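Local structure of BauA (Acinetobacter baumannii, 6HCP) at residues D36-G40 with D520-A525; H574-G580 with K610-D616. The protein probably takes up the iron-bound siderophore preacinetobactin across the outer membrane of Acinetobacter baumannii as a TonB-dependent receptor. All blocks are in the same frame, centred on the assembly; numbering follows the deposited sequence. Where two conformers were deposited one is given.

Contact 1: D36-G40 with D520-A525; sequences DTYAG and DLGTFA. With EDO (1,2-ethanediol), chain U; EDO (1,2-ethanediol), chain B.
Y38 and A39 make a small surface contact between the N-terminal segment of the chain and the tight turn joining barrel strands 508-520 and 524-541. It buries 230 Å² in all. Y38 gives the largest share. Its side chain swings CG anti to the backbone N (chi1 -161°), and the ring reaches across to the turn. There Y38 OH donates a short hydrogen bond of 2.6 Å to D520 OD1. The carboxylate oxygen lies at the edge of the ring, near its plane. The hydroxyl meets the carboxylate from above its plane.

D520 OD1 has a second donor. G522 N reaches it at 2.9 Å from the opposite face, closing an Asx turn. The same oxygen thus shapes the turn and holds the tyrosine. The other oxygen, D520 OD2, accepts from O1 of a 1,2-ethanediol of chain B at 2.8 Å.

Beside the hydroxyl the contacts are van der Waals. Y38 CE2 lies 3.4 Å from T523 O, a backbone carbonyl. The apolar touches are Y38 CZ to A525 CB at 4.0 Å and A39 CB to T523 CB at 3.6 Å. A water over one face of the Y38 ring, near its rim, links A39 N to G522 O. A second 1,2-ethanediol, of chain U, donates to A39 O.

The turn is also tied to the next hairpin: T523 OG1 bonds to S570 O, and A525 pairs through its backbone with F568 of strand 549-569. F568 meets the Y38 ring edge-to-face, so the tyrosine, in the loop before strand 46-48, rests against barrel strands 524-541 and 549-569.

Contact 2: H574-G580 with K610-D616; sequences HVRLMGG and KLGAEWD
The guanidinium of R576 lies between E614 and D616, reaching across from strand 575-590 to its antiparallel neighbour 599-618. The salt-bridge network is the tight polar part. R576 NE and NH1 both grip E614 OE1 side-on, each at 2.8 Å. R576 NH1 and NH2 take D616 end-on, NH1 to OD1 and NH2 to OD2. The chain bends at chi3 (-68°), bringing the guanidinium edge to both acids. Four bonds, all near the guanidinium plane, should fix its rotation. E614 OE1 also pairs with R657, and D616 OD1 with T625. Backbone bonds join the strands in regular antiparallel register, such as G612 N to M578 O at 2.7 Å.

The other face, with V575, L577, L611, A613 and W615, is apolar and looser. V575 CG2 meets the W615 ring edge at CD1, 4.0 Å away. Detergent touches A613, consistent with the membrane side, and Y658 of a second subunit meets W615 with ring planes at about 45°. At the exposed end, a water bridges H574 ND1 and D616 OD2.

Strands 549-569 and 622-637 flank the pair and continue the barrel wall. The R576 face turns to the plug: Q42 and V43 touch R576 or M578, and K610 NZ bonds to plug carbonyls of A85, D88 and I91.

In the fold
Contact 1 and contact 2 lie on the same side of the chain's centre, their own centres about 13 Å apart. Strand 549-569 lies between the two barrel elements: it pairs with 524-541 on one flank and with 575-590 on the other. The contacts also touch directly. G40 O packs 3.4 Å from R576 CD, and F524 CE1 lies 3.5 Å from L577 O. The N-terminal segment therefore runs from the turn of contact 1 to the charged face of contact 2, where Q42 follows it. The chain U ethanediol also bonds to Q42 N and G569 N, at this junction; it probably comes from the crystallisation liquor.

Contact 1: D36-G40 with D520-A525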
ATOM      1  N   ASP A  36     -17.849  27.872 -23.229  1.00 57.73           N
ATOM      2  CA  ASP A  36     -17.548  26.731 -24.133  1.00 58.01           C
ATOM      3  C   ASP A  36     -17.310  25.434 -23.331  1.00 58.75           C
ATOM      4  O   ASP A  36     -17.036  24.405 -23.914  1.00 55.09           O
ATOM      5  CB  ASP A  36     -16.350  27.085 -25.022  1.00 66.79           C
ATOM      6  CG  ASP A  36     -15.514  25.896 -25.475  1.00 83.89           C
ATOM      7  OD1 ASP A  36     -15.971  25.147 -26.384  1.00 66.54           O
ATOM      8  OD2 ASP A  36     -14.405  25.731 -24.922  1.00 74.91           O
ATOM      9  N   THR A  37     -17.440  25.479 -22.002  1.00 45.61           N
ATOM     10  CA  THR A  37     -17.096  24.346 -21.129  1.00 43.19           C
ATOM     11  C   THR A  37     -18.385  23.662 -20.668  1.00 39.07           C
ATOM     12  O   THR A  37     -19.358  24.313 -20.332  1.00 39.33           O
ATOM     13  CB  THR A  37     -16.224  24.834 -19.965  1.00 49.45           C
ATOM     14  OG1 THR A  37     -14.892  25.067 -20.423  1.00 51.80           O
ATOM     15  CG2 THR A  37     -16.160  23.855 -18.820  1.00 53.05           C
ATOM     16  N   TYR A  38     -18.401  22.328 -20.662  1.00 32.67           N
ATOM     17  CA  TYR A  38     -19.560  21.576 -20.234  1.00 37.22           C
ATOM     18  C   TYR A  38     -19.595  21.519 -18.698  1.00 30.55           C
ATOM     19  O   TYR A  38     -18.603  21.797 -18.038  1.00 33.09           O
ATOM     20  CB  TYR A  38     -19.521  20.180 -20.855  1.00 36.37           C
ATOM     21  CG  TYR A  38     -20.833  19.447 -20.887  1.00 33.84           C
ATOM     22  CD1 TYR A  38     -21.865  19.857 -21.703  1.00 35.63           C
ATOM     23  CD2 TYR A  38     -21.013  18.298 -20.142  1.00 32.77           C
ATOM     24  CE1 TYR A  38     -23.069  19.181 -21.734  1.00 34.80           C
ATOM     25  CE2 TYR A  38     -22.204  17.598 -20.169  1.00 30.55           C
ATOM     26  CZ  TYR A  38     -23.249  18.058 -20.950  1.00 33.97           C
ATOM     27  OH  TYR A  38     -24.400  17.351 -21.022  1.00 34.83           O
ATOM     28  N   ALA A  39     -20.760  21.175 -18.159  1.00 32.98           N
ATOM     29  CA  ALA A  39     -20.918  20.941 -16.725  1.00 36.95           C
ATOM     30  C   ALA A  39     -19.795  20.020 -16.236  1.00 39.24           C
ATOM     31  O   ALA A  39     -19.501  19.012 -16.870  1.00 35.68           O
ATOM     32  CB  ALA A  39     -22.273  20.327 -16.484  1.00 41.12           C
ATOM     33  N   GLY A  40     -19.147  20.402 -15.134  1.00 34.57           N
ATOM     34  CA  GLY A  40     -18.000  19.687 -14.604  1.00 40.66           C
ATOM     35  C   GLY A  40     -16.682  20.388 -14.882  1.00 39.29           C
ATOM     36  O   GLY A  40     -15.704  20.153 -14.185  1.00 39.32           O
ATOM     37  N   ASP A 520     -27.699  14.916 -25.141  1.00 32.50           N
ATOM     38  CA  ASP A 520     -27.270  15.895 -24.148  1.00 36.88           C
ATOM     39  C   ASP A 520     -28.452  16.148 -23.205  1.00 42.15           C
ATOM     40  O   ASP A 520     -29.446  16.728 -23.618  1.00 37.70           O
ATOM     41  CB  ASP A 520     -26.800  17.200 -24.794  1.00 40.18           C
ATOM     42  CG  ASP A 520     -26.413  18.274 -23.796  1.00 40.51           C
ATOM     43  OD1 ASP A 520     -26.393  17.972 -22.585  1.00 40.25           O
ATOM     44  OD2 ASP A 520     -26.040  19.371 -24.238  1.00 40.89           O
ATOM     45  N   LEU A 521     -28.403  15.559 -22.009  1.00 36.01           N
ATOM     46  CA  LEU A 521     -29.505  15.680 -21.040  1.00 43.52           C
ATOM     47  C   LEU A 521     -29.483  17.058 -20.363  1.00 38.77           C
ATOM     48  O   LEU A 521     -30.426  17.403 -19.680  1.00 47.11           O
ATOM     49  CB  LEU A 521     -29.404  14.554 -20.006  1.00 40.58           C
ATOM     50  CG  LEU A 521     -29.507  13.140 -20.577  1.00 42.46           C
ATOM     51  CD1 LEU A 521     -29.180  12.096 -19.525  1.00 47.47           C
ATOM     52  CD2 LEU A 521     -30.878  12.883 -21.191  1.00 41.98           C
ATOM     53  N   GLY A 522     -28.399  17.821 -20.537  1.00 39.11           N
ATOM     54  CA  GLY A 522     -28.234  19.143 -19.940  1.00 36.73           C
ATOM     55  C   GLY A 522     -26.876  19.298 -19.273  1.00 40.56           C
ATOM     56  O   GLY A 522     -26.052  20.127 -19.707  1.00 40.46           O
ATOM     57  N   THR A 523     -26.637  18.500 -18.215  1.00 35.21           N
ATOM     58  CA  THR A 523     -25.374  18.522 -17.494  1.00 36.23           C
ATOM     59  C   THR A 523     -24.644  17.174 -17.644  1.00 32.86           C
ATOM     60  O   THR A 523     -23.528  17.016 -17.144  1.00 35.43           O
ATOM     61  CB  THR A 523     -25.564  18.847 -16.002  1.00 32.81           C
ATOM     62  OG1 THR A 523     -26.292  17.757 -15.442  1.00 32.35           O
ATOM     63  CG2 THR A 523     -26.276  20.166 -15.768  1.00 41.09           C
ATOM     64  N   PHE A 524     -25.281  16.227 -18.331  1.00 33.65           N
ATOM     65  CA  PHE A 524     -24.712  14.914 -18.586  1.00 36.11           C
ATOM     66  C   PHE A 524     -25.055  14.508 -20.020  1.00 35.57           C
ATOM     67  O   PHE A 524     -26.190  14.663 -20.444  1.00 33.22           O
ATOM     68  CB  PHE A 524     -25.262  13.893 -17.587  1.00 33.29           C
ATOM     69  CG  PHE A 524     -24.455  12.628 -17.452  1.00 32.02           C
ATOM     70  CD1 PHE A 524     -23.155  12.670 -16.990  1.00 31.01           C
ATOM     71  CD2 PHE A 524     -25.009  11.391 -17.750  1.00 34.92           C
ATOM     72  CE1 PHE A 524     -22.422  11.499 -16.837  1.00 31.99           C
ATOM     73  CE2 PHE A 524     -24.299  10.218 -17.533  1.00 36.34           C
ATOM     74  CZ  PHE A 524     -23.003  10.276 -17.076  1.00 29.28           C
ATOM     75  N   ALA A 525     -24.087  13.890 -20.706  1.00 31.32           N
ATOM     76  CA  ALA A 525     -24.218  13.558 -22.121  1.00 30.09           C
ATOM     77  C   ALA A 525     -23.742  12.125 -22.372  1.00 33.29           C
ATOM     78  O   ALA A 525     -22.840  11.619 -21.670  1.00 33.14           O
ATOM     79  CB  ALA A 525     -23.411  14.546 -22.930  1.00 31.70           C
TER
HETATM   80  C1  EDO U 818     -17.050  16.215 -16.441  1.00 48.20           C
HETATM   81  O1  EDO U 818     -17.012  14.830 -16.852  1.00 46.18           O
HETATM   82  C2  EDO U 818     -17.109  17.060 -17.710  1.00 42.05           C
HETATM   83  O2  EDO U 818     -16.733  18.388 -17.446  1.00 40.36           O
HETATM   84  C1  EDO B 824     -23.488  21.091 -25.389  1.00 71.88           C
HETATM   85  O1  EDO B 824     -23.993  19.925 -26.058  1.00 59.10           O
HETATM   86  C2  EDO B 824     -24.352  22.299 -25.746  1.00 72.49           C
HETATM   87  O2  EDO B 824     -23.587  23.506 -25.624  1.00 75.75           O
HETATM   88  O   HOH W   1     -23.335  21.819 -19.316  1.00 47.14           O

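Contact 2: H574-G580 with K610-D616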
ATOM      1  N   HIS A 574     -22.524  17.985  -7.586  1.00 31.17           N
ATOM      2  CA  HIS A 574     -21.307  17.692  -6.836  1.00 40.34           C
ATOM      3  C   HIS A 574     -20.656  16.374  -7.285  1.00 34.13           C
ATOM      4  O   HIS A 574     -19.744  15.905  -6.618  1.00 33.69           O
ATOM      5  CB  HIS A 574     -21.587  17.668  -5.324  1.00 46.51           C
ATOM      6  CG  HIS A 574     -22.224  18.919  -4.821  1.00 48.47           C
ATOM      7  ND1 HIS A 574     -21.711  20.173  -5.114  1.00 47.90           N
ATOM      8  CD2 HIS A 574     -23.406  19.115  -4.197  1.00 49.38           C
ATOM      9  CE1 HIS A 574     -22.510  21.090  -4.597  1.00 55.52           C
ATOM     10  NE2 HIS A 574     -23.551  20.459  -4.021  1.00 45.75           N
ATOM     11  N   VAL A 575     -21.149  15.780  -8.371  1.00 33.54           N
ATOM     12  CA  VAL A 575     -20.579  14.552  -8.918  1.00 33.40           C
ATOM     13  C   VAL A 575     -20.226  14.773 -10.393  1.00 35.17           C
ATOM     14  O   VAL A 575     -21.034  15.296 -11.170  1.00 30.74           O
ATOM     15  CB  VAL A 575     -21.551  13.371  -8.768  1.00 34.96           C
ATOM     16  CG1 VAL A 575     -21.029  12.101  -9.432  1.00 37.00           C
ATOM     17  CG2 VAL A 575     -21.864  13.108  -7.298  1.00 40.82           C
ATOM     18  N   ARG A 576     -19.065  14.244 -10.783  1.00 30.00           N
ATOM     19  CA  ARG A 576     -18.669  14.166 -12.173  1.00 31.87           C
ATOM     20  C   ARG A 576     -18.374  12.705 -12.515  1.00 29.36           C
ATOM     21  O   ARG A 576     -17.818  11.981 -11.707  1.00 29.59           O
ATOM     22  CB  ARG A 576     -17.464  15.074 -12.417  1.00 32.17           C
ATOM     23  CG  ARG A 576     -17.785  16.552 -12.239  1.00 37.13           C
ATOM     24  CD  ARG A 576     -16.567  17.427 -12.321  1.00 38.23           C
ATOM     25  NE  ARG A 576     -15.678  17.239 -11.204  1.00 43.23           N
ATOM     26  CZ  ARG A 576     -15.880  17.727  -9.980  1.00 41.86           C
ATOM     27  NH1 ARG A 576     -15.070  17.380  -9.004  1.00 31.07           N
ATOM     28  NH2 ARG A 576     -16.919  18.497  -9.718  1.00 39.40           N
ATOM     29  N   LEU A 577     -18.757  12.305 -13.727  1.00 28.69           N
ATOM     30  CA  LEU A 577     -18.595  10.944 -14.200  1.00 26.89           C
ATOM     31  C   LEU A 577     -18.238  10.974 -15.688  1.00 30.00           C
ATOM     32  O   LEU A 577     -18.983  11.575 -16.474  1.00 28.91           O
ATOM     33  CB  LEU A 577     -19.932  10.243 -14.004  1.00 33.99           C
ATOM     34  CG  LEU A 577     -19.937   8.735 -14.168  1.00 44.28           C
ATOM     35  CD1 LEU A 577     -18.984   8.088 -13.172  1.00 55.52           C
ATOM     36  CD2 LEU A 577     -21.353   8.225 -13.967  1.00 45.44           C
ATOM     37  N   MET A 578     -17.152  10.278 -16.056  0.50 29.62           N
ATOM     38  CA  MET A 578     -16.680  10.139 -17.454  0.50 32.52           C
ATOM     39  C   MET A 578     -16.245   8.683 -17.676  0.50 29.72           C
ATOM     40  O   MET A 578     -15.546   8.103 -16.838  0.50 30.45           O
ATOM     41  CB  MET A 578     -15.468  11.036 -17.737  0.50 35.93           C
ATOM     42  CG  MET A 578     -15.758  12.525 -17.755  0.50 41.17           C
ATOM     43  SD  MET A 578     -14.237  13.528 -17.626  0.50 42.55           S
ATOM     44  CE  MET A 578     -13.340  12.975 -19.073  0.50 43.79           C
ATOM     45  N   GLY A 579     -16.661   8.090 -18.795  1.00 29.22           N
ATOM     46  CA  GLY A 579     -16.217   6.766 -19.137  1.00 28.83           C
ATOM     47  C   GLY A 579     -17.122   6.116 -20.150  1.00 24.36           C
ATOM     48  O   GLY A 579     -17.818   6.789 -20.910  1.00 28.05           O
ATOM     49  N   GLY A 580     -17.067   4.793 -20.186  1.00 26.61           N
ATOM     50  CA  GLY A 580     -17.841   4.038 -21.130  1.00 28.21           C
ATOM     51  C   GLY A 580     -17.372   2.603 -21.257  1.00 27.93           C
ATOM     52  O   GLY A 580     -16.467   2.124 -20.527  1.00 26.52           O
ATOM     53  N   LYS A 610     -14.270   1.580 -18.717  1.00 23.28           N
ATOM     54  CA  LYS A 610     -13.552   2.602 -17.997  1.00 24.04           C
ATOM     55  C   LYS A 610     -14.569   3.509 -17.307  1.00 26.71           C
ATOM     56  O   LYS A 610     -15.560   3.886 -17.901  1.00 28.00           O
ATOM     57  CB  LYS A 610     -12.669   3.410 -18.948  1.00 27.26           C
ATOM     58  CG  LYS A 610     -11.476   2.653 -19.511  1.00 26.51           C
ATOM     59  CD  LYS A 610     -10.690   3.423 -20.563  1.00 25.55           C
ATOM     60  CE  LYS A 610      -9.506   2.629 -21.067  1.00 26.22           C
ATOM     61  NZ  LYS A 610      -8.814   3.319 -22.178  1.00 27.49           N
ATOM     62  N   LEU A 611     -14.236   3.936 -16.087  0.50 24.41           N
ATOM     63  CA  LEU A 611     -15.067   4.897 -15.381  0.50 25.51           C
ATOM     64  C   LEU A 611     -14.184   5.742 -14.468  0.50 25.06           C
ATOM     65  O   LEU A 611     -13.412   5.210 -13.678  0.50 26.05           O
ATOM     66  CB  LEU A 611     -16.135   4.159 -14.569  0.50 25.98           C
ATOM     67  CG  LEU A 611     -17.102   5.058 -13.797  0.50 27.46           C
ATOM     68  CD1 LEU A 611     -17.802   6.010 -14.744  0.50 29.98           C
ATOM     69  CD2 LEU A 611     -18.119   4.222 -13.036  0.50 28.77           C
ATOM     70  N   GLY A 612     -14.314   7.058 -14.620  1.00 24.54           N
ATOM     71  CA  GLY A 612     -13.700   8.016 -13.737  1.00 24.62           C
ATOM     72  C   GLY A 612     -14.784   8.854 -13.070  1.00 28.79           C
ATOM     73  O   GLY A 612     -15.722   9.319 -13.722  1.00 29.74           O
ATOM     74  N   ALA A 613     -14.747   8.900 -11.739  1.00 29.11           N
ATOM     75  CA  ALA A 613     -15.753   9.602 -10.971  1.00 29.75           C
ATOM     76  C   ALA A 613     -15.044  10.576 -10.040  1.00 30.05           C
ATOM     77  O   ALA A 613     -13.929  10.289  -9.572  1.00 29.19           O
ATOM     78  CB  ALA A 613     -16.610   8.628 -10.185  1.00 35.12           C
ATOM     79  N   GLU A 614     -15.722  11.697  -9.761  1.00 29.18           N
ATOM     80  CA  GLU A 614     -15.277  12.652  -8.770  1.00 29.39           C
ATOM     81  C   GLU A 614     -16.495  13.071  -7.933  1.00 29.17           C
ATOM     82  O   GLU A 614     -17.612  13.165  -8.452  1.00 29.51           O
ATOM     83  CB  GLU A 614     -14.644  13.881  -9.422  1.00 29.42           C
ATOM     84  CG  GLU A 614     -13.350  13.614 -10.171  1.00 33.01           C
ATOM     85  CD  GLU A 614     -12.587  14.863 -10.572  1.00 34.24           C
ATOM     86  OE1 GLU A 614     -13.221  15.934 -10.619  1.00 36.16           O
ATOM     87  OE2 GLU A 614     -11.370  14.771 -10.791  1.00 50.18           O
ATOM     88  N   TRP A 615     -16.245  13.337  -6.644  1.00 30.63           N
ATOM     89  CA  TRP A 615     -17.294  13.756  -5.706  1.00 33.21           C
ATOM     90  C   TRP A 615     -16.756  14.911  -4.851  1.00 30.09           C
ATOM     91  O   TRP A 615     -15.629  14.841  -4.357  1.00 30.01           O
ATOM     92  CB  TRP A 615     -17.750  12.556  -4.856  1.00 36.27           C
ATOM     93  CG  TRP A 615     -18.674  12.918  -3.731  1.00 60.79           C
ATOM     94  CD1 TRP A 615     -19.940  13.424  -3.831  1.00 67.97           C
ATOM     95  CD2 TRP A 615     -18.416  12.771  -2.320  1.00 60.28           C
ATOM     96  NE1 TRP A 615     -20.475  13.628  -2.586  1.00 54.28           N
ATOM     97  CE2 TRP A 615     -19.560  13.247  -1.641  1.00 59.18           C
ATOM     98  CE3 TRP A 615     -17.325  12.319  -1.568  1.00 73.92           C
ATOM     99  CZ2 TRP A 615     -19.637  13.278  -0.249  1.00 61.09           C
ATOM    100  CZ3 TRP A 615     -17.407  12.335  -0.193  1.00 69.28           C
ATOM    101  CH2 TRP A 615     -18.550  12.801   0.453  1.00 70.59           C
ATOM    102  N   ASP A 616     -17.500  16.024  -4.844  1.00 33.79           N
ATOM    103  CA  ASP A 616     -17.119  17.255  -4.158  1.00 38.81           C
ATOM    104  C   ASP A 616     -17.906  17.397  -2.832  1.00 34.54           C
ATOM    105  O   ASP A 616     -19.082  17.059  -2.760  1.00 34.61           O
ATOM    106  CB  ASP A 616     -17.450  18.488  -5.002  1.00 38.97           C
ATOM    107  CG  ASP A 616     -16.620  18.666  -6.257  1.00 43.66           C
ATOM    108  OD1 ASP A 616     -15.528  18.063  -6.351  1.00 38.76           O
ATOM    109  OD2 ASP A 616     -17.011  19.520  -7.067  1.00 37.71           O
TER
HETATM  110  O   HOH W   2     -19.296  20.712  -6.579  1.00 56.03           O